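Local coordinates for protein anaerobically-induced outer membrane porin OprE (Pseudomonas aeruginosa, PDB 4FRX) that probably acts as an outer-membrane porin, a beta-barrel channel through which small solutes can cross the membrane, at residues 90-93 with 99-102; 127-132 with 322-327; 252-255 with 259-262; 267-272 with 371-376; 310-315 with 331-336. All blocks are in the same frame, centred on the assembly; numbering follows the deposited sequence.

Contact 1 (90-93 with 99-102); sequences VFPL and PVHD
P92 and V100 meet where the loop between barrel strands 59-71 and 102-114 doubles back on itself, making a single beta bridge whose centre pairs L93 with P99. V100 N donates to P92 O over 3.0 Å in a nearly straight bond (172° at the hydrogen). The same oxygen also receives a CA-H...O contact from P99 CA at 3.5 Å, so two successive residues of 99-102 converge on one acceptor. Beside this polar point the V100 side chain crosses the P92 ring at about a right angle. Its chi1 of -60° sets CG2 between the backbone N and the carbonyl carbon, where V100 CG2 reaches P92 CG at 3.6 Å; the other methyl, V100 CG1, lies 3.8 Å from L93 C. F91 borders the contact more loosely, and its ring meets that of F103 with the planes about 70° apart. R71, from the end of the preceding strand, secures the second segment by hydrogen bonding V100 O through NE, with a weaker bond from NH2 to P99 O. At the edge of the bridge F91 CB approaches P99 CB to 4.3 Å.

Contact 2 (127-132 with 322-327); sequences KLPVVT and TAYLIT
The carbonyl oxygen of P129 accepts a hydrogen bond from a water at 2.7 Å, and that water accepts in turn from Y324 N at 2.9 Å. A second water repeats the bridge nearby: it receives the N-H of T132 and donates to T322 O, 2.9 Å from that oxygen. No direct hydrogen bond joins the segments, so their polar link runs through solvent. P129 begins the middle pair of a type I turn from L128 to V131, and across the two strand ends that flank this turn L128 N donates to V131 O at 2.8 Å; Y324 is the centre of an inverse gamma turn. The Y324 side chain runs alongside P129 in the same direction, a course set by a chi1 of -169° that swings the ring away from its own amide nitrogen, and Y324 CD2 comes to 3.5 Å from P129 CB. Inward-folded loops meeting near the barrel centre are consistent with the pore constriction of OprD-family porins. P129 packs on Q211 and Y213 of strand 208-217 and L128 reaches Y197 of strand 195-203, while Y324 touches F246 and makes a cation-pi contact with R244, both on strand 237-250.

Contact 3 (252-255 with 259-262); sequences GKNG and GRAD
K253 and G259 bring their CA atoms to 4.1 Å where the 3-10 segment 253-255 turns into the short helix 257-261, in the excursion that follows barrel strand 237-250. G259 has no side chain, and its CA approaches K253 O to 3.2 Å in a CA-H...O contact. One residue on, R260 reaches back along the turn: its chain bends at chi3 (-61°) and wraps N254 O, with R260 CD 3.2 Å from N254 O and R260 NH1 donating to it at 2.9 Å. The oxygen lies in the guanidinium plane, at its edge, and the bond is fairly straight at 163°, although NH1 stands 29° off the carbonyl plane of N254. The N254 amide itself faces other partners. ND2 donates to the carbonyls of Y264 and G277 while OD1 accepts from V279 N, anchoring the turn to the returning chain. K253 O also binds S256 OG, and D262 forms a salt bridge with R190. Water extends the contact at both ends. Between K253 NZ and D262 OD2 one molecule donates to the carboxylate and is held weakly by the lysine; another accepts from R260 NH1 at 2.9 Å and donates weakly to G255 O at 3.3 Å.

Contact 4 (267-272 with 371-376); sequences SGYYGS and KTARGD
A type I turn from T372 to G375, which connects barrel strands 358-370 and 377-389, supports the ring of Y269 from the loop between the short strands 266-267 and 276-277. Within the turn G375 N bonds T372 O, and T372 OG1 accepts from R374 N at 2.9 Å, adding an ST turn. The Y269 ring lies over this backbone, with T372 C 3.6 Å above one face and offset toward the rim; T372 O stands over the same face, 3.6 Å from Y269 CZ. On the opposite face G271 N of its own loop lies above the rim. The ring is carried across to the turn by an extended first torsion (chi1 -172°), and there Y269 CE1 reaches A373 N at 3.4 Å. Nearer the root of the side chain, Y269 CB lies 3.4 Å from K371 O. The phenol oxygen is hydrogen-bonded to G273 N. K371 crosses Y269 at about a right angle but sends its amine away from it, to K369 O and to D376. In that salt bridge K371 NZ meets D376 OD1 at 3.0 Å, on the syn side and 33° out of the carboxylate plane.

Contact 5 (310-315 with 331-336); sequences FPFLNR and IGKFQR
The F312 ring receives Q335 at its edge: Q335 CG lies near the ring plane, 3.9 Å from F312 CE1, and the glutamine amide is turned 81° from the ring. Farther round, K333 crosses the ring obliquely, its CD 3.7 Å from F312 CZ. A chi1 of 54°, with CG between the backbone N and the carbonyl carbon, directs F312 to these two methylene chains. F310, the other aromatic residue of 310-315, points its ring away from the second segment and meets F246 edge-to-face on strand 237-250. It joins the contact chiefly through its backbone, F310 N donating to Q335 O at 2.9 Å with an angle of 169° at the hydrogen. Beside this bond F310 CB lies 4.2 Å from Q335 CB. Both segments belong to the long loop between strands 295-305 and 340-349, so the contact joins two parts of the same loop, 16 residues apart at their nearest ends. K333 gives the ring only its aliphatic carbons, while its amine continues to D328 and the S321 carbonyl. The backbone bond thus ties F310 to Q335; separately, K333 packs hydrocarbon against the F312 ring while its amine forms the salt bridge with D328.

In the fold
From the N terminus, contact 1 comes first, closing a short bend in the loop before strand 102-114; it stands in series with all the others. Contact 2 then closes a span of about 190 residues, tying the turn after strand 123-128 to the loop 306-339. Inside that span contact 3 closes a tight turn after strand 237-250. Contact 4 opens within the span of contact 2 but ends beyond it, joining 267-272 to the turn 371-376, so the two cross. Contact 5 lies wholly within contact 4 and crosses contact 2. Contacts 2 and 5 touch directly, T327 OG1 probably hydrogen-bonding K333 O and L325 packing on F310; the other pairs do not touch.

Contact 1 (90-93 with 99-102)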
# COMPACT_ATOMS: atom_id res chain seq x y z
N VAL A 90 8.84 -9.99 -9.08
CA VAL A 90 9.10 -8.86 -9.95
C VAL A 90 8.51 -9.05 -11.36
O VAL A 90 7.84 -8.15 -11.86
CB VAL A 90 10.60 -8.55 -10.07
CG1 VAL A 90 10.82 -7.29 -10.88
CG2 VAL A 90 11.22 -8.39 -8.68
N PHE A 91 8.76 -10.20 -11.97
CA PHE A 91 8.34 -10.50 -13.36
C PHE A 91 7.32 -11.64 -13.46
O PHE A 91 7.41 -12.61 -12.72
CB PHE A 91 9.57 -10.89 -14.20
CG PHE A 91 10.49 -9.74 -14.46
CD1 PHE A 91 10.23 -8.87 -15.50
CD2 PHE A 91 11.58 -9.50 -13.64
CE1 PHE A 91 11.04 -7.78 -15.73
CE2 PHE A 91 12.41 -8.42 -13.87
CZ PHE A 91 12.14 -7.56 -14.91
N PRO A 92 6.37 -11.53 -14.39
CA PRO A 92 5.48 -12.66 -14.67
C PRO A 92 6.25 -13.82 -15.32
O PRO A 92 7.38 -13.61 -15.76
CB PRO A 92 4.46 -12.09 -15.66
CG PRO A 92 5.15 -10.93 -16.30
CD PRO A 92 6.09 -10.37 -15.26
N LEU A 93 5.65 -15.01 -15.36
CA LEU A 93 6.30 -16.20 -15.89
C LEU A 93 5.78 -16.55 -17.28
O LEU A 93 4.64 -16.25 -17.63
CB LEU A 93 6.07 -17.40 -14.97
CG LEU A 93 6.88 -17.60 -13.69
CD1 LEU A 93 6.64 -16.50 -12.67
CD2 LEU A 93 6.56 -18.96 -13.08
N PRO A 99 10.89 -16.67 -16.07
CA PRO A 99 10.51 -15.25 -16.08
C PRO A 99 10.56 -14.68 -17.49
O PRO A 99 11.53 -14.91 -18.21
CB PRO A 99 11.58 -14.59 -15.20
CG PRO A 99 12.15 -15.70 -14.38
CD PRO A 99 12.09 -16.91 -15.25
N VAL A 100 9.53 -13.93 -17.87
CA VAL A 100 9.48 -13.32 -19.19
C VAL A 100 10.65 -12.36 -19.38
O VAL A 100 11.31 -11.97 -18.42
CB VAL A 100 8.16 -12.56 -19.41
CG1 VAL A 100 6.98 -13.50 -19.29
CG2 VAL A 100 8.04 -11.40 -18.43
N HIS A 101 10.90 -11.98 -20.63
CA HIS A 101 11.97 -11.06 -20.95
C HIS A 101 11.55 -9.64 -20.66
O HIS A 101 12.37 -8.80 -20.26
CB HIS A 101 12.36 -11.21 -22.42
CG HIS A 101 13.20 -10.06 -22.95
ND1 HIS A 101 12.67 -9.04 -23.64
CD2 HIS A 101 14.57 -9.82 -22.88
CE1 HIS A 101 13.64 -8.18 -23.99
NE2 HIS A 101 14.81 -8.66 -23.53
N ASP A 102 10.26 -9.37 -20.85
CA ASP A 102 9.71 -8.05 -20.63
C ASP A 102 8.22 -8.16 -20.45
O ASP A 102 7.61 -9.15 -20.88
CB ASP A 102 10.01 -7.14 -21.83
CG ASP A 102 9.50 -7.72 -23.13
OD1 ASP A 102 10.24 -8.52 -23.76
OD2 ASP A 102 8.36 -7.39 -23.53

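Contact 2 (127-132 with 322-327)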
# COMPACT_ATOMS: atom_id res chain seq x y z
N LYS A 127 -4.59 5.82 -2.56
CA LYS A 127 -3.72 5.70 -1.40
C LYS A 127 -4.51 6.09 -0.15
O LYS A 127 -4.30 7.16 0.41
CB LYS A 127 -2.48 6.58 -1.56
CG LYS A 127 -1.63 6.26 -2.79
CD LYS A 127 -0.36 7.08 -2.83
CE LYS A 127 0.50 6.84 -1.60
NZ LYS A 127 1.10 5.48 -1.57
N LEU A 128 -5.40 5.20 0.29
CA LEU A 128 -6.40 5.51 1.32
C LEU A 128 -6.31 4.49 2.42
O LEU A 128 -5.76 3.41 2.22
CB LEU A 128 -7.81 5.43 0.73
CG LEU A 128 -8.13 6.34 -0.45
CD1 LEU A 128 -9.56 6.10 -0.91
CD2 LEU A 128 -7.90 7.79 -0.10
N PRO A 129 -6.86 4.81 3.59
CA PRO A 129 -6.77 3.83 4.68
C PRO A 129 -7.45 2.48 4.41
O PRO A 129 -7.06 1.50 5.02
CB PRO A 129 -7.42 4.54 5.85
CG PRO A 129 -7.10 6.00 5.59
CD PRO A 129 -7.23 6.16 4.09
N VAL A 130 -8.43 2.43 3.51
CA VAL A 130 -9.13 1.18 3.25
C VAL A 130 -8.69 0.57 1.91
O VAL A 130 -9.13 -0.52 1.56
CB VAL A 130 -10.65 1.40 3.25
CG1 VAL A 130 -11.13 1.66 4.67
CG2 VAL A 130 -11.01 2.58 2.36
N VAL A 131 -7.82 1.26 1.19
CA VAL A 131 -7.23 0.71 -0.04
C VAL A 131 -6.06 1.56 -0.53
O VAL A 131 -6.18 2.75 -0.81
CB VAL A 131 -8.29 0.54 -1.19
CG1 VAL A 131 -9.07 1.83 -1.44
CG2 VAL A 131 -7.61 0.00 -2.49
N THR A 132 -4.88 0.95 -0.60
CA THR A 132 -3.76 1.65 -1.24
C THR A 132 -2.97 0.67 -2.08
O THR A 132 -2.81 -0.50 -1.72
CB THR A 132 -2.80 2.41 -0.28
OG1 THR A 132 -1.49 1.83 -0.33
CG2 THR A 132 -3.29 2.40 1.10
N THR A 322 -0.91 -3.86 0.24
CA THR A 322 -0.54 -2.93 1.31
C THR A 322 -1.68 -2.80 2.31
O THR A 322 -2.81 -2.52 1.92
CB THR A 322 -0.20 -1.55 0.73
OG1 THR A 322 1.01 -1.64 -0.04
CG2 THR A 322 0.02 -0.53 1.86
N ALA A 323 -1.38 -3.03 3.58
CA ALA A 323 -2.36 -2.76 4.65
C ALA A 323 -2.02 -1.41 5.26
O ALA A 323 -0.83 -1.07 5.43
CB ALA A 323 -2.31 -3.85 5.72
N TYR A 324 -3.04 -0.62 5.58
CA TYR A 324 -2.78 0.69 6.20
C TYR A 324 -2.58 0.55 7.72
O TYR A 324 -3.30 1.13 8.53
CB TYR A 324 -3.88 1.71 5.86
CG TYR A 324 -3.50 3.12 6.27
CD1 TYR A 324 -2.37 3.74 5.72
CD2 TYR A 324 -4.23 3.82 7.23
CE1 TYR A 324 -2.00 5.02 6.10
CE2 TYR A 324 -3.87 5.11 7.61
CZ TYR A 324 -2.75 5.70 7.04
OH TYR A 324 -2.38 6.98 7.41
N LEU A 325 -1.58 -0.25 8.08
CA LEU A 325 -1.19 -0.49 9.46
C LEU A 325 0.20 0.09 9.69
O LEU A 325 1.05 0.05 8.79
CB LEU A 325 -1.16 -2.01 9.74
CG LEU A 325 -2.47 -2.81 9.57
CD1 LEU A 325 -2.25 -4.32 9.75
CD2 LEU A 325 -3.57 -2.31 10.53
N ILE A 326 0.45 0.58 10.90
CA ILE A 326 1.78 1.07 11.26
C ILE A 326 2.86 -0.00 11.23
O ILE A 326 4.06 0.30 11.31
CB ILE A 326 1.80 1.81 12.63
CG1 ILE A 326 1.37 0.89 13.77
CG2 ILE A 326 0.94 3.08 12.56
CD1 ILE A 326 1.57 1.52 15.17
N THR A 327 2.41 -1.24 11.08
CA THR A 327 3.29 -2.41 11.05
C THR A 327 3.48 -2.97 9.64
O THR A 327 4.09 -4.02 9.47
CB THR A 327 2.74 -3.53 11.95
OG1 THR A 327 1.43 -3.91 11.50
CG2 THR A 327 2.66 -3.07 13.41
O HOH W 1 -5.78 -0.91 4.77
O HOH W 2 -5.20 -1.91 0.45

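Contact 3 (252-255 with 259-262)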
# COMPACT_ATOMS: atom_id res chain seq x y z
N GLY A 252 -21.93 -10.55 3.29
CA GLY A 252 -22.39 -11.54 2.33
C GLY A 252 -21.98 -12.97 2.63
O GLY A 252 -22.20 -13.46 3.73
N LYS A 253 -21.36 -13.63 1.65
CA LYS A 253 -21.02 -15.05 1.74
C LYS A 253 -20.13 -15.39 2.94
O LYS A 253 -20.34 -16.40 3.62
CB LYS A 253 -20.37 -15.52 0.44
CG LYS A 253 -21.33 -15.48 -0.75
CD LYS A 253 -20.70 -16.08 -1.99
CE LYS A 253 -21.67 -16.12 -3.16
NZ LYS A 253 -22.95 -16.78 -2.80
N ASN A 254 -19.14 -14.54 3.20
CA ASN A 254 -18.27 -14.76 4.34
C ASN A 254 -19.03 -14.76 5.67
O ASN A 254 -18.61 -15.41 6.63
CB ASN A 254 -17.17 -13.69 4.34
CG ASN A 254 -16.25 -13.83 5.53
OD1 ASN A 254 -16.38 -13.11 6.52
ND2 ASN A 254 -15.31 -14.76 5.44
N GLY A 255 -20.16 -14.06 5.71
CA GLY A 255 -20.97 -13.97 6.92
C GLY A 255 -21.96 -15.13 7.08
O GLY A 255 -22.77 -15.14 8.00
N GLY A 259 -21.49 -19.98 2.79
CA GLY A 259 -20.57 -19.16 2.02
C GLY A 259 -19.14 -19.50 2.37
O GLY A 259 -18.30 -19.67 1.48
N ARG A 260 -18.87 -19.64 3.66
CA ARG A 260 -17.52 -19.99 4.12
C ARG A 260 -17.14 -21.40 3.68
O ARG A 260 -16.00 -21.65 3.27
CB ARG A 260 -17.37 -19.79 5.63
CG ARG A 260 -17.53 -18.33 6.05
CD ARG A 260 -17.07 -18.11 7.47
NE ARG A 260 -17.85 -18.91 8.41
CZ ARG A 260 -19.01 -18.53 8.93
NH1 ARG A 260 -19.52 -17.35 8.62
NH2 ARG A 260 -19.65 -19.31 9.79
N ALA A 261 -18.11 -22.32 3.73
CA ALA A 261 -17.94 -23.66 3.21
C ALA A 261 -17.52 -23.67 1.73
O ALA A 261 -16.81 -24.57 1.29
CB ALA A 261 -19.24 -24.47 3.40
N ASP A 262 -17.98 -22.68 0.96
CA ASP A 262 -17.62 -22.60 -0.46
C ASP A 262 -16.34 -21.79 -0.69
O ASP A 262 -15.93 -21.57 -1.82
CB ASP A 262 -18.76 -22.02 -1.30
CG ASP A 262 -18.50 -22.13 -2.79
OD1 ASP A 262 -18.05 -23.21 -3.25
OD2 ASP A 262 -18.71 -21.14 -3.52
O HOH W 3 -21.05 -19.50 -3.14
O HOH W 4 -21.96 -17.50 10.19

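Contact 4 (267-272 with 371-376)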
# COMPACT_ATOMS: atom_id res chain seq x y z
N SER A 267 -8.05 -15.79 6.30
CA SER A 267 -7.10 -16.35 7.26
C SER A 267 -7.34 -15.76 8.66
O SER A 267 -7.76 -14.61 8.80
CB SER A 267 -5.66 -16.06 6.82
OG SER A 267 -5.35 -16.75 5.62
N GLY A 268 -7.07 -16.56 9.67
CA GLY A 268 -7.21 -16.17 11.06
C GLY A 268 -6.95 -17.43 11.87
O GLY A 268 -6.32 -18.36 11.38
N TYR A 269 -7.43 -17.46 13.11
CA TYR A 269 -7.35 -18.69 13.90
C TYR A 269 -8.66 -18.89 14.64
O TYR A 269 -9.12 -18.02 15.38
CB TYR A 269 -6.15 -18.72 14.85
CG TYR A 269 -6.06 -20.10 15.47
CD1 TYR A 269 -5.68 -21.19 14.69
CD2 TYR A 269 -6.42 -20.32 16.79
CE1 TYR A 269 -5.63 -22.46 15.22
CE2 TYR A 269 -6.37 -21.61 17.33
CZ TYR A 269 -5.99 -22.67 16.52
OH TYR A 269 -5.93 -23.96 17.02
N TYR A 270 -9.29 -20.05 14.44
CA TYR A 270 -10.66 -20.24 14.89
C TYR A 270 -10.82 -21.43 15.81
O TYR A 270 -11.93 -21.91 16.01
CB TYR A 270 -11.60 -20.38 13.68
CG TYR A 270 -11.51 -19.20 12.75
CD1 TYR A 270 -10.50 -19.13 11.79
CD2 TYR A 270 -12.40 -18.13 12.85
CE1 TYR A 270 -10.39 -18.05 10.95
CE2 TYR A 270 -12.30 -17.04 12.02
CZ TYR A 270 -11.29 -17.00 11.07
OH TYR A 270 -11.18 -15.92 10.22
N GLY A 271 -9.70 -21.90 16.35
CA GLY A 271 -9.71 -23.04 17.25
C GLY A 271 -9.57 -24.37 16.52
O GLY A 271 -9.83 -24.46 15.32
N SER A 272 -9.13 -25.39 17.25
CA SER A 272 -9.03 -26.75 16.70
C SER A 272 -8.21 -26.89 15.42
O SER A 272 -8.46 -27.79 14.61
CB SER A 272 -10.44 -27.31 16.45
OG SER A 272 -11.19 -27.30 17.65
N LYS A 371 -2.23 -16.00 17.48
CA LYS A 371 -2.98 -17.22 17.76
C LYS A 371 -2.73 -18.27 16.68
O LYS A 371 -2.85 -17.99 15.49
CB LYS A 371 -4.48 -16.90 17.87
CG LYS A 371 -4.82 -16.00 19.06
CD LYS A 371 -4.58 -16.75 20.37
CE LYS A 371 -4.80 -15.86 21.60
NZ LYS A 371 -3.57 -15.10 21.97
N THR A 372 -2.35 -19.47 17.09
CA THR A 372 -2.01 -20.49 16.09
C THR A 372 -2.37 -21.85 16.63
O THR A 372 -2.70 -22.00 17.82
CB THR A 372 -0.48 -20.56 15.73
OG1 THR A 372 0.23 -21.24 16.78
CG2 THR A 372 0.13 -19.19 15.45
N ALA A 373 -2.31 -22.85 15.76
CA ALA A 373 -2.61 -24.22 16.16
C ALA A 373 -1.58 -24.73 17.17
O ALA A 373 -1.83 -25.71 17.87
CB ALA A 373 -2.66 -25.11 14.94
N ARG A 374 -0.43 -24.06 17.22
CA ARG A 374 0.66 -24.42 18.14
C ARG A 374 0.67 -23.59 19.42
O ARG A 374 1.63 -23.65 20.19
CB ARG A 374 2.02 -24.28 17.44
CG ARG A 374 2.34 -25.38 16.42
CD ARG A 374 3.60 -25.06 15.62
NE ARG A 374 3.88 -26.08 14.61
CZ ARG A 374 3.32 -26.11 13.40
NH1 ARG A 374 2.44 -25.19 13.05
NH2 ARG A 374 3.63 -27.08 12.55
N GLY A 375 -0.39 -22.81 19.64
CA GLY A 375 -0.44 -21.91 20.78
C GLY A 375 0.03 -20.52 20.37
O GLY A 375 0.09 -20.22 19.17
N ASP A 376 0.34 -19.68 21.35
CA ASP A 376 0.80 -18.32 21.07
C ASP A 376 2.19 -18.28 20.43
O ASP A 376 3.12 -18.96 20.87
CB ASP A 376 0.76 -17.46 22.35
CG ASP A 376 -0.66 -17.01 22.72
OD1 ASP A 376 -1.61 -17.40 22.01
OD2 ASP A 376 -0.81 -16.25 23.71

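Contact 5 (310-315 with 331-336)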
# COMPACT_ATOMS: atom_id res chain seq x y z
N PHE A 310 -6.21 -9.16 10.02
CA PHE A 310 -6.68 -7.89 9.51
C PHE A 310 -6.90 -8.01 8.00
O PHE A 310 -5.98 -8.39 7.29
CB PHE A 310 -5.63 -6.83 9.76
CG PHE A 310 -5.98 -5.50 9.16
CD1 PHE A 310 -6.96 -4.70 9.74
CD2 PHE A 310 -5.33 -5.05 8.02
CE1 PHE A 310 -7.28 -3.46 9.20
CE2 PHE A 310 -5.64 -3.82 7.47
CZ PHE A 310 -6.62 -3.02 8.07
N PRO A 311 -8.12 -7.71 7.51
CA PRO A 311 -8.38 -7.87 6.07
C PRO A 311 -8.03 -6.64 5.22
O PRO A 311 -8.24 -5.49 5.62
CB PRO A 311 -9.90 -8.12 6.03
CG PRO A 311 -10.41 -7.23 7.14
CD PRO A 311 -9.33 -7.33 8.24
N PHE A 312 -7.50 -6.91 4.02
CA PHE A 312 -7.13 -5.89 3.05
C PHE A 312 -7.03 -6.56 1.67
O PHE A 312 -6.78 -7.78 1.58
CB PHE A 312 -5.81 -5.20 3.41
CG PHE A 312 -4.67 -6.15 3.63
CD1 PHE A 312 -4.52 -6.82 4.84
CD2 PHE A 312 -3.74 -6.37 2.63
CE1 PHE A 312 -3.47 -7.70 5.05
CE2 PHE A 312 -2.67 -7.25 2.83
CZ PHE A 312 -2.54 -7.91 4.04
N LEU A 313 -7.19 -5.77 0.61
CA LEU A 313 -7.20 -6.30 -0.75
C LEU A 313 -5.85 -6.93 -1.09
O LEU A 313 -4.82 -6.29 -0.95
CB LEU A 313 -7.54 -5.20 -1.76
CG LEU A 313 -8.90 -4.53 -1.57
CD1 LEU A 313 -9.16 -3.55 -2.70
CD2 LEU A 313 -10.04 -5.56 -1.43
N ASN A 314 -5.87 -8.18 -1.53
CA ASN A 314 -4.63 -8.96 -1.64
C ASN A 314 -4.85 -10.14 -2.56
O ASN A 314 -5.45 -11.14 -2.15
CB ASN A 314 -4.26 -9.46 -0.24
CG ASN A 314 -2.90 -10.13 -0.18
OD1 ASN A 314 -2.21 -10.25 -1.20
ND2 ASN A 314 -2.50 -10.56 1.01
N ARG A 315 -4.40 -10.04 -3.80
CA ARG A 315 -4.63 -11.11 -4.79
C ARG A 315 -3.76 -12.33 -4.51
O ARG A 315 -4.14 -13.47 -4.81
CB ARG A 315 -4.41 -10.55 -6.22
CG ARG A 315 -4.43 -11.58 -7.40
CD ARG A 315 -5.39 -12.76 -7.22
NE ARG A 315 -6.76 -12.50 -7.59
CZ ARG A 315 -7.77 -13.35 -7.39
NH1 ARG A 315 -7.57 -14.53 -6.81
NH2 ARG A 315 -8.98 -13.00 -7.78
N ILE A 331 9.06 -6.71 4.92
CA ILE A 331 8.72 -8.12 4.72
C ILE A 331 7.36 -8.43 5.32
O ILE A 331 6.43 -8.79 4.60
CB ILE A 331 9.79 -9.06 5.29
CG1 ILE A 331 11.12 -8.88 4.53
CG2 ILE A 331 9.32 -10.52 5.24
CD1 ILE A 331 12.28 -9.73 5.09
N GLY A 332 7.23 -8.25 6.63
CA GLY A 332 6.00 -8.63 7.33
C GLY A 332 4.98 -7.52 7.40
O GLY A 332 5.27 -6.38 7.02
N LYS A 333 3.78 -7.84 7.88
CA LYS A 333 2.76 -6.82 8.12
C LYS A 333 2.20 -6.89 9.55
O LYS A 333 1.41 -6.04 9.94
CB LYS A 333 1.62 -6.91 7.10
CG LYS A 333 2.07 -6.75 5.65
CD LYS A 333 0.88 -6.81 4.69
CE LYS A 333 1.33 -6.85 3.22
NZ LYS A 333 2.14 -5.64 2.85
N PHE A 334 2.63 -7.90 10.30
CA PHE A 334 2.18 -8.11 11.69
C PHE A 334 0.66 -8.01 11.82
O PHE A 334 0.14 -7.40 12.75
CB PHE A 334 2.90 -7.13 12.64
CG PHE A 334 4.38 -7.30 12.64
CD1 PHE A 334 5.15 -6.88 11.55
CD2 PHE A 334 5.02 -7.92 13.70
CE1 PHE A 334 6.52 -7.06 11.53
CE2 PHE A 334 6.39 -8.10 13.69
CZ PHE A 334 7.15 -7.68 12.60
N GLN A 335 -0.03 -8.65 10.89
CA GLN A 335 -1.45 -8.44 10.69
C GLN A 335 -2.27 -9.65 11.11
O GLN A 335 -3.47 -9.72 10.84
CB GLN A 335 -1.71 -8.09 9.22
CG GLN A 335 -1.86 -9.27 8.26
CD GLN A 335 -0.63 -10.18 8.18
OE1 GLN A 335 0.45 -9.85 8.66
NE2 GLN A 335 -0.81 -11.35 7.56
N ARG A 336 -1.63 -10.60 11.79
CA ARG A 336 -2.24 -11.89 12.09
C ARG A 336 -3.18 -11.82 13.28
O ARG A 336 -2.97 -11.03 14.20
CB ARG A 336 -1.16 -12.93 12.38
CG ARG A 336 -0.07 -13.03 11.31
CD ARG A 336 1.05 -13.94 11.81
NE ARG A 336 2.34 -13.63 11.19
CZ ARG A 336 2.78 -14.18 10.06
NH1 ARG A 336 2.04 -15.08 9.42
NH2 ARG A 336 3.97 -13.84 9.58